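Local structure of peptide ABC transporter, peptide-binding protein (Thermus thermophilus, 2D5W) at residues A[78-83]-A[143-149]; A[297-301]-A[565-569]; A[332-337]-A[542-547]; A[353-357]-A[474-479]; A[468-472]-A[568-572]. The protein binds oligopeptides, here a pentapeptide, and as a solute-binding protein of the family 5 type probably delivers them to an ABC transporter for uptake. All coordinates share one frame; numbering follows the deposited sequence.

Contact 1: residues A[78-83]-A[143-149]; sequences KKRLEM and PAYYYDT
Strand 78-86 of a four-stranded antiparallel sheet meets, through Lys79 and Ala144, the loop that leaves its neighbour, strand 136-141. One direct backbone bond carries the pairing past the cis peptide before Pro143: Ala144 N donates to Lys79 O (2.9 Å, 150° at the hydrogen), sitting above the carbonyl plane. The same oxygen takes a CA-H...O contact from Pro143 CA at 3.3 Å. A water bridges the other half of the pair, accepting from Lys79 N and donating to Ala144 O, each at 2.8 Å.

From here the loop passes along one side of the strand, and alternate strand residues Leu81 and Met83 point toward it. Leu81 CB rests on Ala144 CB (3.6 Å). With CG anti to the backbone N (chi1 168°), Leu81 CD2 touches both Asp148 CB and Thr149 CG2, each at 3.9 Å; the leucine crosses the threonine at about a right angle. Met83 bends at its last torsion (chi3 -74°), which brings CE over Thr149, 3.8 Å from Thr149 CA. Next to this apolar layer a type I turn from Tyr145 to Asp148, with Asp148 N bonded to Tyr145 O, is braced by the Asp148 carboxylate: Tyr145 N points almost straight at Asp148 OD1, from above the carboxylate plane, and Arg126 adds a salt bridge to the same oxygen. On the far side of the strand, Arg80 holds Glu82 OE1 side-on through NE and NH2 and forms a further salt bridge through NH1 to Glu142. Arg70 and Arg130 both pair with Glu82 OE2.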
# COMPACT_ATOMS: atom_id res chain seq x y z
N LYS A 78 29.03 -2.54 6.90
CA LYS A 78 27.95 -3.11 6.10
C LYS A 78 27.97 -4.63 6.22
O LYS A 78 28.98 -5.23 6.59
CB LYS A 78 28.08 -2.67 4.64
CG LYS A 78 27.83 -1.17 4.45
CD LYS A 78 27.88 -0.76 2.99
CE LYS A 78 27.57 0.73 2.84
NZ LYS A 78 27.62 1.17 1.41
N LYS A 79 26.84 -5.26 5.91
CA LYS A 79 26.71 -6.70 6.05
C LYS A 79 26.06 -7.39 4.87
O LYS A 79 25.42 -6.77 4.02
CB LYS A 79 25.85 -7.01 7.28
CG LYS A 79 26.26 -6.30 8.56
CD LYS A 79 25.15 -6.40 9.60
CE LYS A 79 25.57 -5.79 10.92
NZ LYS A 79 25.95 -4.36 10.77
N ARG A 80 26.24 -8.71 4.85
CA ARG A 80 25.65 -9.58 3.85
C ARG A 80 24.77 -10.50 4.69
O ARG A 80 25.23 -11.06 5.69
CB ARG A 80 26.73 -10.41 3.15
CG ARG A 80 26.20 -11.47 2.20
CD ARG A 80 27.31 -12.48 1.87
NE ARG A 80 26.88 -13.53 0.95
CZ ARG A 80 26.79 -13.40 -0.36
NH1 ARG A 80 27.09 -12.24 -0.94
NH2 ARG A 80 26.40 -14.42 -1.11
N LEU A 81 23.51 -10.63 4.31
CA LEU A 81 22.60 -11.51 5.02
C LEU A 81 22.16 -12.63 4.10
O LEU A 81 21.76 -12.38 2.96
CB LEU A 81 21.36 -10.75 5.50
CG LEU A 81 20.23 -11.66 6.01
CD1 LEU A 81 20.66 -12.35 7.30
CD2 LEU A 81 18.96 -10.85 6.22
N GLU A 82 22.26 -13.86 4.58
CA GLU A 82 21.81 -15.02 3.82
C GLU A 82 20.69 -15.65 4.64
O GLU A 82 20.80 -15.81 5.86
CB GLU A 82 22.94 -16.03 3.60
CG GLU A 82 24.01 -15.52 2.64
CD GLU A 82 24.91 -16.61 2.10
OE1 GLU A 82 25.80 -16.30 1.29
OE2 GLU A 82 24.72 -17.79 2.49
N MET A 83 19.60 -15.99 3.96
CA MET A 83 18.43 -16.56 4.60
C MET A 83 17.99 -17.85 3.90
O MET A 83 17.52 -17.81 2.77
CB MET A 83 17.30 -15.54 4.56
CG MET A 83 15.97 -16.02 5.08
SD MET A 83 14.70 -14.80 4.73
CE MET A 83 15.15 -13.62 5.91
N PRO A 143 24.01 -4.82 0.31
CA PRO A 143 24.10 -4.79 1.77
C PRO A 143 22.76 -5.12 2.41
O PRO A 143 21.70 -4.86 1.82
CB PRO A 143 24.54 -3.36 2.06
CG PRO A 143 23.83 -2.59 0.99
CD PRO A 143 24.05 -3.45 -0.24
N ALA A 144 22.80 -5.69 3.60
CA ALA A 144 21.58 -6.05 4.31
C ALA A 144 21.00 -4.84 5.04
O ALA A 144 21.75 -4.00 5.55
CB ALA A 144 21.87 -7.17 5.31
N TYR A 145 19.67 -4.77 5.08
CA TYR A 145 18.97 -3.70 5.77
C TYR A 145 18.36 -4.28 7.04
O TYR A 145 18.11 -5.48 7.13
CB TYR A 145 17.87 -3.10 4.89
CG TYR A 145 18.36 -2.24 3.75
CD1 TYR A 145 17.46 -1.57 2.92
CD2 TYR A 145 19.73 -2.08 3.49
CE1 TYR A 145 17.90 -0.78 1.86
CE2 TYR A 145 20.18 -1.30 2.43
CZ TYR A 145 19.26 -0.64 1.63
OH TYR A 145 19.72 0.13 0.59
N TYR A 146 18.09 -3.42 8.02
CA TYR A 146 17.55 -3.85 9.30
C TYR A 146 16.24 -4.62 9.25
O TYR A 146 15.93 -5.39 10.16
CB TYR A 146 17.40 -2.65 10.23
CG TYR A 146 16.16 -1.81 9.99
CD1 TYR A 146 15.01 -2.00 10.75
CD2 TYR A 146 16.13 -0.84 8.99
CE1 TYR A 146 13.86 -1.25 10.53
CE2 TYR A 146 14.99 -0.08 8.76
CZ TYR A 146 13.86 -0.29 9.53
OH TYR A 146 12.72 0.44 9.29
N TYR A 147 15.46 -4.42 8.19
CA TYR A 147 14.16 -5.06 8.06
C TYR A 147 14.07 -6.26 7.12
O TYR A 147 12.98 -6.77 6.88
CB TYR A 147 13.12 -4.02 7.62
CG TYR A 147 13.43 -3.31 6.31
CD1 TYR A 147 13.67 -4.03 5.13
CD2 TYR A 147 13.40 -1.92 6.22
CE1 TYR A 147 13.86 -3.38 3.91
CE2 TYR A 147 13.59 -1.26 5.01
CZ TYR A 147 13.82 -2.00 3.86
OH TYR A 147 13.99 -1.36 2.65
N ASP A 148 15.20 -6.73 6.60
CA ASP A 148 15.16 -7.84 5.65
C ASP A 148 14.57 -9.16 6.14
O ASP A 148 14.09 -9.96 5.33
CB ASP A 148 16.56 -8.06 5.07
CG ASP A 148 16.96 -6.95 4.10
OD1 ASP A 148 18.17 -6.80 3.84
OD2 ASP A 148 16.07 -6.24 3.59
N THR A 149 14.57 -9.39 7.45
CA THR A 149 14.00 -10.63 7.98
C THR A 149 12.52 -10.48 8.33
O THR A 149 11.87 -11.45 8.70
CB THR A 149 14.73 -11.12 9.25
OG1 THR A 149 14.60 -10.16 10.29
CG2 THR A 149 16.21 -11.36 8.95
O HOH W 1 24.52 -3.76 5.88

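Contact 2: residues A[297-301]-A[565-569]; sequences FVPGA and ASAYS
Val298 and Ala567 mark the close-packed half of this contact, where strand 293-308 of the mixed sheet of this solute-binding protein runs beside the loop 565-569. The chain turns a corner at Ala301. Val298 sends a methyl into the loop backbone: chi1 of -179° swings CG1 away from the backbone N and onto the loop, 3.7 Å from both Ser566 C and Ser566 CA, while CG2 faces Ala565 O. One residue on, the backbones are closer still. Ala567 CA makes a CA-H...O contact with Pro299 O at 3.2 Å, and Ala567 CB lies 3.4 Å from that same oxygen. Gly300 follows, its CA only 4.1 Å from Ala567 CA.

The loop keeps its shape through Ser566 N, which donates to Ser569 OG, and Ala565 O is held by Gln595 NE2. Past Gly300 the packing gives way to water. A single solvent molecule stands between the backbones, accepting from Ala301 N at 2.9 Å and lying 2.8 Å from Ala567 O, to which it can donate; here the two backbones stand too far apart for a direct bond. At the Ala301 end the side chain of Tyr568 leans obliquely past the alanine methyl: Ala301 CB lies 3.7 Å from Tyr568 OH and 4.0 Å from Tyr568 CE2.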
# COMPACT_ATOMS: atom_id res chain seq x y z
N PHE A 297 -11.84 -0.89 16.21
CA PHE A 297 -11.01 0.14 15.59
C PHE A 297 -9.57 -0.28 15.81
O PHE A 297 -9.11 -0.40 16.95
CB PHE A 297 -11.28 1.50 16.23
CG PHE A 297 -12.65 2.04 15.93
CD1 PHE A 297 -12.86 2.86 14.83
CD2 PHE A 297 -13.72 1.72 16.75
CE1 PHE A 297 -14.13 3.34 14.54
CE2 PHE A 297 -15.00 2.19 16.46
CZ PHE A 297 -15.21 3.01 15.36
N VAL A 298 -8.85 -0.53 14.71
CA VAL A 298 -7.47 -0.98 14.80
C VAL A 298 -6.47 0.03 14.28
O VAL A 298 -6.47 0.38 13.11
CB VAL A 298 -7.29 -2.30 14.01
CG1 VAL A 298 -5.85 -2.79 14.12
CG2 VAL A 298 -8.26 -3.36 14.53
N PRO A 299 -5.60 0.53 15.17
CA PRO A 299 -4.60 1.51 14.72
C PRO A 299 -3.58 0.83 13.82
O PRO A 299 -3.28 -0.35 13.97
CB PRO A 299 -3.98 1.98 16.03
CG PRO A 299 -5.12 1.88 16.99
CD PRO A 299 -5.69 0.53 16.64
N GLY A 300 -3.06 1.58 12.86
CA GLY A 300 -2.07 1.03 11.95
C GLY A 300 -1.25 2.15 11.36
O GLY A 300 -1.42 3.31 11.73
N ALA A 301 -0.34 1.81 10.46
CA ALA A 301 0.49 2.82 9.81
C ALA A 301 -0.26 3.23 8.55
O ALA A 301 0.07 2.82 7.45
CB ALA A 301 1.85 2.22 9.47
N ALA A 565 -7.33 -8.46 12.84
CA ALA A 565 -6.28 -7.62 12.29
C ALA A 565 -5.55 -6.89 13.42
O ALA A 565 -6.08 -6.74 14.52
CB ALA A 565 -6.88 -6.60 11.32
N SER A 566 -4.33 -6.46 13.13
CA SER A 566 -3.53 -5.72 14.10
C SER A 566 -2.81 -4.65 13.30
O SER A 566 -2.98 -4.57 12.08
CB SER A 566 -2.52 -6.63 14.79
OG SER A 566 -1.54 -7.07 13.88
N ALA A 567 -2.01 -3.83 13.97
CA ALA A 567 -1.29 -2.76 13.28
C ALA A 567 -0.50 -3.25 12.07
O ALA A 567 -0.47 -2.59 11.03
CB ALA A 567 -0.37 -2.05 14.26
N TYR A 568 0.13 -4.42 12.20
CA TYR A 568 0.95 -4.95 11.12
C TYR A 568 0.67 -6.40 10.72
O TYR A 568 1.50 -7.03 10.07
CB TYR A 568 2.43 -4.79 11.47
CG TYR A 568 2.88 -3.34 11.57
CD1 TYR A 568 3.18 -2.76 12.80
CD2 TYR A 568 3.03 -2.56 10.42
CE1 TYR A 568 3.62 -1.44 12.88
CE2 TYR A 568 3.47 -1.24 10.48
CZ TYR A 568 3.77 -0.69 11.72
OH TYR A 568 4.24 0.60 11.80
N SER A 569 -0.49 -6.93 11.08
CA SER A 569 -0.82 -8.31 10.71
C SER A 569 -0.76 -8.44 9.19
O SER A 569 -1.26 -7.57 8.46
CB SER A 569 -2.22 -8.69 11.22
OG SER A 569 -3.22 -7.81 10.73
O HOH W 2 -0.02 -0.70 9.04

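Contact 3: residues A[332-337]-A[542-547]; sequences LHALNR and LPALPL
The guanidinium of Arg337 has Leu332 CD1 over one face, 3.4 Å above its plane and offset toward the rim, and Pro546 O near its edge, tilted somewhat from the plane. Arg337 NH2 donates to that carbonyl at 2.8 Å, but the bond is bent (139° at the hydrogen) and the donor lies above the carbonyl plane. A turn at chi3 (-65°) folds the arginine back so that Arg337 CD also comes within 3.3 Å of Pro546 O. The prolyl ring adds its CG, 3.7 Å from Arg337 NH2, while NH1 bonds to Tyr370 O, so two backbone carbonyls hold the buried charge. Shortening Arg337 to alanine would remove both donors, and is likely to leave Pro546 O and Tyr370 O without these partners and a gap beside Leu332 CD1.

The rest is mainly leucine packing, with Pro546 CD against Leu332 CD2. Leu332 crosses Leu542 at about a right angle, with CD2 against Leu542 CD1 at 3.6 Å, and its other methyl, CD1, approaches Leu545 CB. Leu335 CD1 is shared between two strand residues, 4.0 Å from Leu545 CD1 and 4.1 Å from Leu547 CD2. The latter methyl also lies against Arg337 CD, so the aliphatic part of the arginine belongs to the same apolar layer.

Segment 332-337 is the bend where helix 325-333 ends and helix 337-345 begins, with Asn336 as N-cap bonding to Gly339 N. Strand 544-557 follows helix 524-541 in the chain and pairs with strand 293-308 through Leu545 to Ile306 and Leu547 to Glu304. Helix 416-431 reaches Leu335 through Phe425.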
# COMPACT_ATOMS: atom_id res chain seq x y z
N LEU A 332 -0.59 24.35 3.47
CA LEU A 332 -0.83 23.64 4.72
C LEU A 332 -1.38 24.56 5.81
O LEU A 332 -2.24 24.15 6.59
CB LEU A 332 0.45 22.93 5.20
CG LEU A 332 0.24 21.91 6.34
CD1 LEU A 332 -0.85 20.91 5.95
CD2 LEU A 332 1.55 21.20 6.64
N HIS A 333 -0.88 25.79 5.86
CA HIS A 333 -1.37 26.76 6.85
C HIS A 333 -2.84 27.09 6.58
O HIS A 333 -3.55 27.57 7.48
CB HIS A 333 -0.57 28.07 6.80
CG HIS A 333 0.70 28.04 7.60
ND1 HIS A 333 0.74 27.72 8.94
CD2 HIS A 333 1.98 28.35 7.25
CE1 HIS A 333 1.98 27.84 9.38
NE2 HIS A 333 2.75 28.22 8.38
N ALA A 334 -3.30 26.85 5.36
CA ALA A 334 -4.68 27.12 4.98
C ALA A 334 -5.60 25.92 5.17
O ALA A 334 -6.81 26.02 4.94
CB ALA A 334 -4.75 27.61 3.54
N LEU A 335 -5.04 24.78 5.55
CA LEU A 335 -5.83 23.57 5.78
C LEU A 335 -6.10 23.47 7.28
O LEU A 335 -5.18 23.28 8.07
CB LEU A 335 -5.08 22.33 5.30
CG LEU A 335 -4.63 22.32 3.84
CD1 LEU A 335 -4.10 20.93 3.48
CD2 LEU A 335 -5.79 22.69 2.92
N ASN A 336 -7.36 23.61 7.68
CA ASN A 336 -7.70 23.54 9.09
C ASN A 336 -7.81 22.09 9.51
O ASN A 336 -8.90 21.57 9.76
CB ASN A 336 -9.01 24.28 9.36
CG ASN A 336 -9.29 24.42 10.84
OD1 ASN A 336 -8.50 23.98 11.68
ND2 ASN A 336 -10.42 25.03 11.17
N ARG A 337 -6.66 21.43 9.59
CA ARG A 337 -6.59 20.02 9.94
C ARG A 337 -7.09 19.72 11.35
O ARG A 337 -7.82 18.75 11.56
CB ARG A 337 -5.16 19.51 9.77
CG ARG A 337 -4.66 19.62 8.33
CD ARG A 337 -3.20 19.21 8.23
NE ARG A 337 -2.34 20.13 8.96
CZ ARG A 337 -1.13 19.83 9.40
NH1 ARG A 337 -0.42 20.73 10.06
NH2 ARG A 337 -0.62 18.62 9.19
N LEU A 542 8.04 19.91 3.40
CA LEU A 542 6.68 19.46 3.06
C LEU A 542 6.53 18.94 1.63
O LEU A 542 5.74 19.47 0.84
CB LEU A 542 5.67 20.59 3.29
CG LEU A 542 5.44 21.05 4.73
CD1 LEU A 542 4.46 22.21 4.72
CD2 LEU A 542 4.91 19.89 5.57
N PRO A 543 7.28 17.88 1.27
CA PRO A 543 7.15 17.34 -0.10
C PRO A 543 5.72 16.85 -0.35
O PRO A 543 5.26 16.77 -1.48
CB PRO A 543 8.19 16.23 -0.13
CG PRO A 543 8.34 15.83 1.30
CD PRO A 543 8.29 17.14 2.04
N ALA A 544 5.03 16.51 0.74
CA ALA A 544 3.63 16.09 0.70
C ALA A 544 3.02 16.75 1.93
O ALA A 544 3.74 17.10 2.86
CB ALA A 544 3.50 14.58 0.78
N LEU A 545 1.70 16.94 1.93
CA LEU A 545 1.04 17.56 3.06
C LEU A 545 0.44 16.49 3.96
O LEU A 545 -0.45 15.75 3.54
CB LEU A 545 -0.06 18.51 2.58
CG LEU A 545 0.35 19.51 1.49
CD1 LEU A 545 -0.83 20.43 1.18
CD2 LEU A 545 1.54 20.33 1.95
N PRO A 546 0.95 16.37 5.19
CA PRO A 546 0.41 15.35 6.09
C PRO A 546 -0.95 15.79 6.62
O PRO A 546 -1.12 16.96 6.97
CB PRO A 546 1.46 15.27 7.19
CG PRO A 546 1.93 16.70 7.30
CD PRO A 546 2.01 17.16 5.85
N LEU A 547 -1.92 14.88 6.66
CA LEU A 547 -3.24 15.24 7.17
C LEU A 547 -3.51 14.60 8.54
O LEU A 547 -3.53 15.29 9.55
CB LEU A 547 -4.34 14.86 6.16
CG LEU A 547 -4.30 15.63 4.84
CD1 LEU A 547 -5.51 15.25 3.99
CD2 LEU A 547 -4.29 17.14 5.09

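Contact 4: residues A[353-357]-A[474-479]; sequences HTWIA and EDGSLF
Trp355 and Glu474 supply the polar link between two irregular segments. The indole NE1 donates to Glu474 OE2 at 2.9 Å, nearly straight (170°), with the oxygen in the ring plane, although the carboxylate itself is turned 64° from the ring. A second donor, Gly476 N, grips OE2 at 2.9 Å from the opposite face of the carboxylate plane, so one oxygen ties the tryptophan to the loop's own backbone. Glu474 reaches this point by bending at chi2. Next to it, Asp475 OD1 accepts from Ser477 N in an Asx turn.

Aromatic contacts come from the other flank. Phe479 turns its edge to a face of Trp355 in a T-shaped pair, centroids 5.4 Å apart and planes at 60°, and its CE1 also lies 3.9 Å from Trp355 CB. The opposite indole face carries Ile356 CG1, 3.4 Å above the plane, so the ring is sandwiched between an aliphatic branch and a phenyl edge.

Apolar packing fills in the rest: Ile356 CD1 touches Glu474 CG at 3.9 Å, and Gly476 CA comes as near to Trp355 CZ2. The 474-479 loop also presents Leu478 to a polar side chain of the bound peptide. A leucine in place of Trp355 would probably leave Glu474 OE2 without its indole donor and the edge of Phe479 without a ring face to meet.

Around the contact, Trp538 and Gln535 of helix 524-541 reach Trp355, and Phe531 of that helix touches Ile356 and Glu474. Trp303 of strand 293-308 packs on both Trp355 and Phe479, and Phe479 also rests on Ala544 of strand 544-557.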
# COMPACT_ATOMS: atom_id res chain seq x y z
N HIS A 353 2.03 15.20 11.29
CA HIS A 353 3.01 16.22 10.94
C HIS A 353 4.22 15.60 10.24
O HIS A 353 5.13 16.31 9.80
CB HIS A 353 3.47 16.96 12.20
CG HIS A 353 2.34 17.56 12.97
ND1 HIS A 353 1.63 18.66 12.53
CD2 HIS A 353 1.76 17.19 14.14
CE1 HIS A 353 0.67 18.94 13.39
NE2 HIS A 353 0.73 18.06 14.38
N THR A 354 4.21 14.28 10.16
CA THR A 354 5.28 13.51 9.53
C THR A 354 4.61 12.34 8.78
O THR A 354 3.40 12.17 8.89
CB THR A 354 6.29 13.01 10.59
OG1 THR A 354 7.32 12.26 9.95
CG2 THR A 354 5.59 12.15 11.63
N TRP A 355 5.39 11.55 8.04
CA TRP A 355 4.81 10.44 7.27
C TRP A 355 4.82 9.09 7.97
O TRP A 355 4.17 8.15 7.51
CB TRP A 355 5.52 10.31 5.91
CG TRP A 355 6.80 9.51 5.93
CD1 TRP A 355 6.94 8.16 5.72
CD2 TRP A 355 8.12 10.00 6.22
NE1 TRP A 355 8.25 7.79 5.87
CE2 TRP A 355 9.00 8.90 6.18
CE3 TRP A 355 8.64 11.27 6.52
CZ2 TRP A 355 10.37 9.02 6.42
CZ3 TRP A 355 10.00 11.39 6.76
CH2 TRP A 355 10.85 10.27 6.71
N ILE A 356 5.54 8.99 9.09
CA ILE A 356 5.63 7.75 9.85
C ILE A 356 4.63 7.77 11.00
O ILE A 356 4.67 8.65 11.85
CB ILE A 356 7.06 7.55 10.41
CG1 ILE A 356 8.06 7.48 9.25
CG2 ILE A 356 7.12 6.28 11.26
CD1 ILE A 356 9.51 7.33 9.69
N ALA A 357 3.72 6.79 11.02
CA ALA A 357 2.70 6.71 12.06
C ALA A 357 3.26 6.35 13.43
O ALA A 357 4.27 5.66 13.53
CB ALA A 357 1.62 5.70 11.65
N GLU A 474 10.24 0.18 6.96
CA GLU A 474 10.33 1.62 6.71
C GLU A 474 11.74 2.04 6.30
O GLU A 474 12.71 1.79 7.03
CB GLU A 474 9.89 2.39 7.96
CG GLU A 474 9.92 3.91 7.81
CD GLU A 474 9.01 4.41 6.69
OE1 GLU A 474 7.81 4.06 6.69
OE2 GLU A 474 9.50 5.16 5.82
N ASP A 475 11.85 2.67 5.14
CA ASP A 475 13.13 3.13 4.63
C ASP A 475 13.07 4.57 4.11
O ASP A 475 14.06 5.08 3.58
CB ASP A 475 13.61 2.22 3.50
CG ASP A 475 12.50 1.87 2.52
OD1 ASP A 475 11.63 2.73 2.29
OD2 ASP A 475 12.51 0.75 1.98
N GLY A 476 11.92 5.21 4.26
CA GLY A 476 11.76 6.57 3.78
C GLY A 476 11.79 6.66 2.26
O GLY A 476 11.85 7.75 1.70
N SER A 477 11.72 5.51 1.59
CA SER A 477 11.77 5.48 0.13
C SER A 477 10.65 6.26 -0.56
O SER A 477 10.78 6.62 -1.72
CB SER A 477 11.80 4.04 -0.38
OG SER A 477 10.62 3.33 -0.05
N LEU A 478 9.55 6.51 0.14
CA LEU A 478 8.46 7.29 -0.45
C LEU A 478 8.95 8.70 -0.78
O LEU A 478 8.37 9.38 -1.62
CB LEU A 478 7.28 7.41 0.53
CG LEU A 478 6.36 6.21 0.71
CD1 LEU A 478 5.31 6.53 1.76
CD2 LEU A 478 5.69 5.87 -0.61
N PHE A 479 10.02 9.12 -0.11
CA PHE A 479 10.54 10.46 -0.31
C PHE A 479 12.01 10.56 -0.68
O PHE A 479 12.58 11.65 -0.67
CB PHE A 479 10.23 11.31 0.93
CG PHE A 479 8.76 11.45 1.17
CD1 PHE A 479 8.12 10.70 2.14
CD2 PHE A 479 8.00 12.28 0.35
CE1 PHE A 479 6.73 10.76 2.28
CE2 PHE A 479 6.62 12.35 0.48
CZ PHE A 479 5.99 11.58 1.45

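Contact 5: residues A[468-472]-A[568-572]; sequences WVSNL and YSGGY
The backbones come together where the chain continues from strand 463-469, Asn471 CA lying 4.6 Å from Tyr572 CA, beside a type II turn from Tyr568 to Gly571. Gly571 O lies 3.1 Å from Asn471 CB and takes a CA-H...O contact from Asn471 CA at 3.2 Å, and a water links it to Leu472 N. Another water joins Asn471 O to Tyr568 OH.

Leu472 lies over one face of Tyr568 in a CH-pi contact, its CG 3.6 Å from the ring centroid and just 3° off the normal. Its CD2 leans toward the hydroxyl end, 3.5 Å from Tyr568 CE1, while Ser470 O approaches the ring's edge.

This is also the wall of the peptide site. Trp468 and Val469 pair with the bound peptide in an antiparallel ladder that extends the protein's sheet, and Ser470 OG bonds to a polar side chain of the ligand. The Tyr572 hydroxyl is hydrogen-bonded to the peptide backbone, and its ring makes a cation-pi contact with a basic side chain.

Asn471 CG sits between its backbone N and carbonyl carbon (chi1 54°), which lays the amide alongside Tyr572, planes 29° apart, with Asn471 CB over the ring face, 4.3 Å from the centroid. Asn471 OD1 is engaged by Gln473 N. At the base of Tyr572, Val469 CG1 lies 3.2 Å from Tyr572 O, with Tyr572 CB as its second partner.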
# COMPACT_ATOMS: atom_id res chain seq x y z
N TRP A 468 -1.34 6.16 2.52
CA TRP A 468 -0.35 5.11 2.31
C TRP A 468 -0.50 4.18 3.51
O TRP A 468 -0.58 4.65 4.65
CB TRP A 468 1.08 5.65 2.33
CG TRP A 468 1.53 6.37 1.11
CD1 TRP A 468 1.89 7.67 1.03
CD2 TRP A 468 1.71 5.82 -0.20
NE1 TRP A 468 2.29 7.98 -0.25
CE2 TRP A 468 2.19 6.86 -1.03
CE3 TRP A 468 1.51 4.55 -0.77
CZ2 TRP A 468 2.48 6.67 -2.38
CZ3 TRP A 468 1.81 4.36 -2.12
CH2 TRP A 468 2.28 5.42 -2.91
N VAL A 469 -0.55 2.88 3.25
CA VAL A 469 -0.62 1.88 4.30
C VAL A 469 0.77 1.27 4.29
O VAL A 469 1.21 0.73 3.27
CB VAL A 469 -1.66 0.78 3.98
CG1 VAL A 469 -1.71 -0.23 5.13
CG2 VAL A 469 -3.02 1.40 3.75
N SER A 470 1.47 1.36 5.41
CA SER A 470 2.84 0.85 5.48
C SER A 470 3.04 -0.37 6.35
O SER A 470 2.26 -0.65 7.26
CB SER A 470 3.77 1.96 5.98
OG SER A 470 3.74 3.10 5.15
N ASN A 471 4.12 -1.10 6.05
CA ASN A 471 4.50 -2.25 6.86
C ASN A 471 5.70 -1.78 7.69
O ASN A 471 6.03 -0.59 7.69
CB ASN A 471 4.88 -3.45 5.98
CG ASN A 471 5.94 -3.13 4.96
OD1 ASN A 471 6.80 -2.28 5.18
ND2 ASN A 471 5.90 -3.82 3.82
N LEU A 472 6.35 -2.70 8.39
CA LEU A 472 7.49 -2.34 9.23
C LEU A 472 8.81 -2.16 8.49
O LEU A 472 9.84 -1.86 9.11
CB LEU A 472 7.66 -3.38 10.35
CG LEU A 472 6.67 -3.20 11.51
CD1 LEU A 472 6.66 -4.44 12.38
CD2 LEU A 472 7.07 -1.97 12.32
N TYR A 568 0.13 -4.42 12.20
CA TYR A 568 0.95 -4.95 11.12
C TYR A 568 0.67 -6.40 10.72
O TYR A 568 1.50 -7.03 10.07
CB TYR A 568 2.43 -4.79 11.47
CG TYR A 568 2.88 -3.34 11.57
CD1 TYR A 568 3.18 -2.76 12.80
CD2 TYR A 568 3.03 -2.56 10.42
CE1 TYR A 568 3.62 -1.44 12.88
CE2 TYR A 568 3.47 -1.24 10.48
CZ TYR A 568 3.77 -0.69 11.72
OH TYR A 568 4.24 0.60 11.80
N SER A 569 -0.49 -6.93 11.08
CA SER A 569 -0.82 -8.31 10.71
C SER A 569 -0.76 -8.44 9.19
O SER A 569 -1.26 -7.57 8.46
CB SER A 569 -2.22 -8.69 11.22
OG SER A 569 -3.22 -7.81 10.73
N GLY A 570 -0.15 -9.51 8.71
CA GLY A 570 -0.02 -9.72 7.28
C GLY A 570 0.94 -8.70 6.68
O GLY A 570 1.00 -8.52 5.46
N GLY A 571 1.70 -8.03 7.54
CA GLY A 571 2.65 -7.03 7.11
C GLY A 571 2.08 -5.62 7.09
O GLY A 571 2.63 -4.72 7.72
N TYR A 572 0.95 -5.45 6.40
CA TYR A 572 0.32 -4.14 6.26
C TYR A 572 -0.81 -3.82 7.23
O TYR A 572 -1.44 -2.77 7.13
CB TYR A 572 -0.17 -3.97 4.83
CG TYR A 572 0.94 -3.91 3.82
CD1 TYR A 572 1.69 -2.74 3.65
CD2 TYR A 572 1.26 -5.02 3.04
CE1 TYR A 572 2.72 -2.68 2.72
CE2 TYR A 572 2.29 -4.96 2.10
CZ TYR A 572 3.01 -3.79 1.95
OH TYR A 572 4.03 -3.73 1.02
O HOH W 3 5.56 1.45 9.62
O HOH W 4 5.16 -5.14 8.92

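Contacts 2 and 5 share Tyr568 and Ser569 and lie about 8 Å apart between centres; Ala301 O and Ser470 N, probably hydrogen-bonded at 2.9 Å, join them through neighbouring strands of one sheet. Contact 5 bears most directly on the bound peptide, with contact 4 adding Leu478, which packs both on the ligand and on Trp468. Contact 1 reaches contact 4 by two probable bonds, Tyr146 OH to Glu474 O (2.6 Å) and Tyr147 OH to Asp475 OD2 (2.7 Å). Contact 3 lies about 15 Å from contact 4 between centres, and its Pro543 touches Phe479. Contacts 1 and 3 are about 36 Å apart between centres.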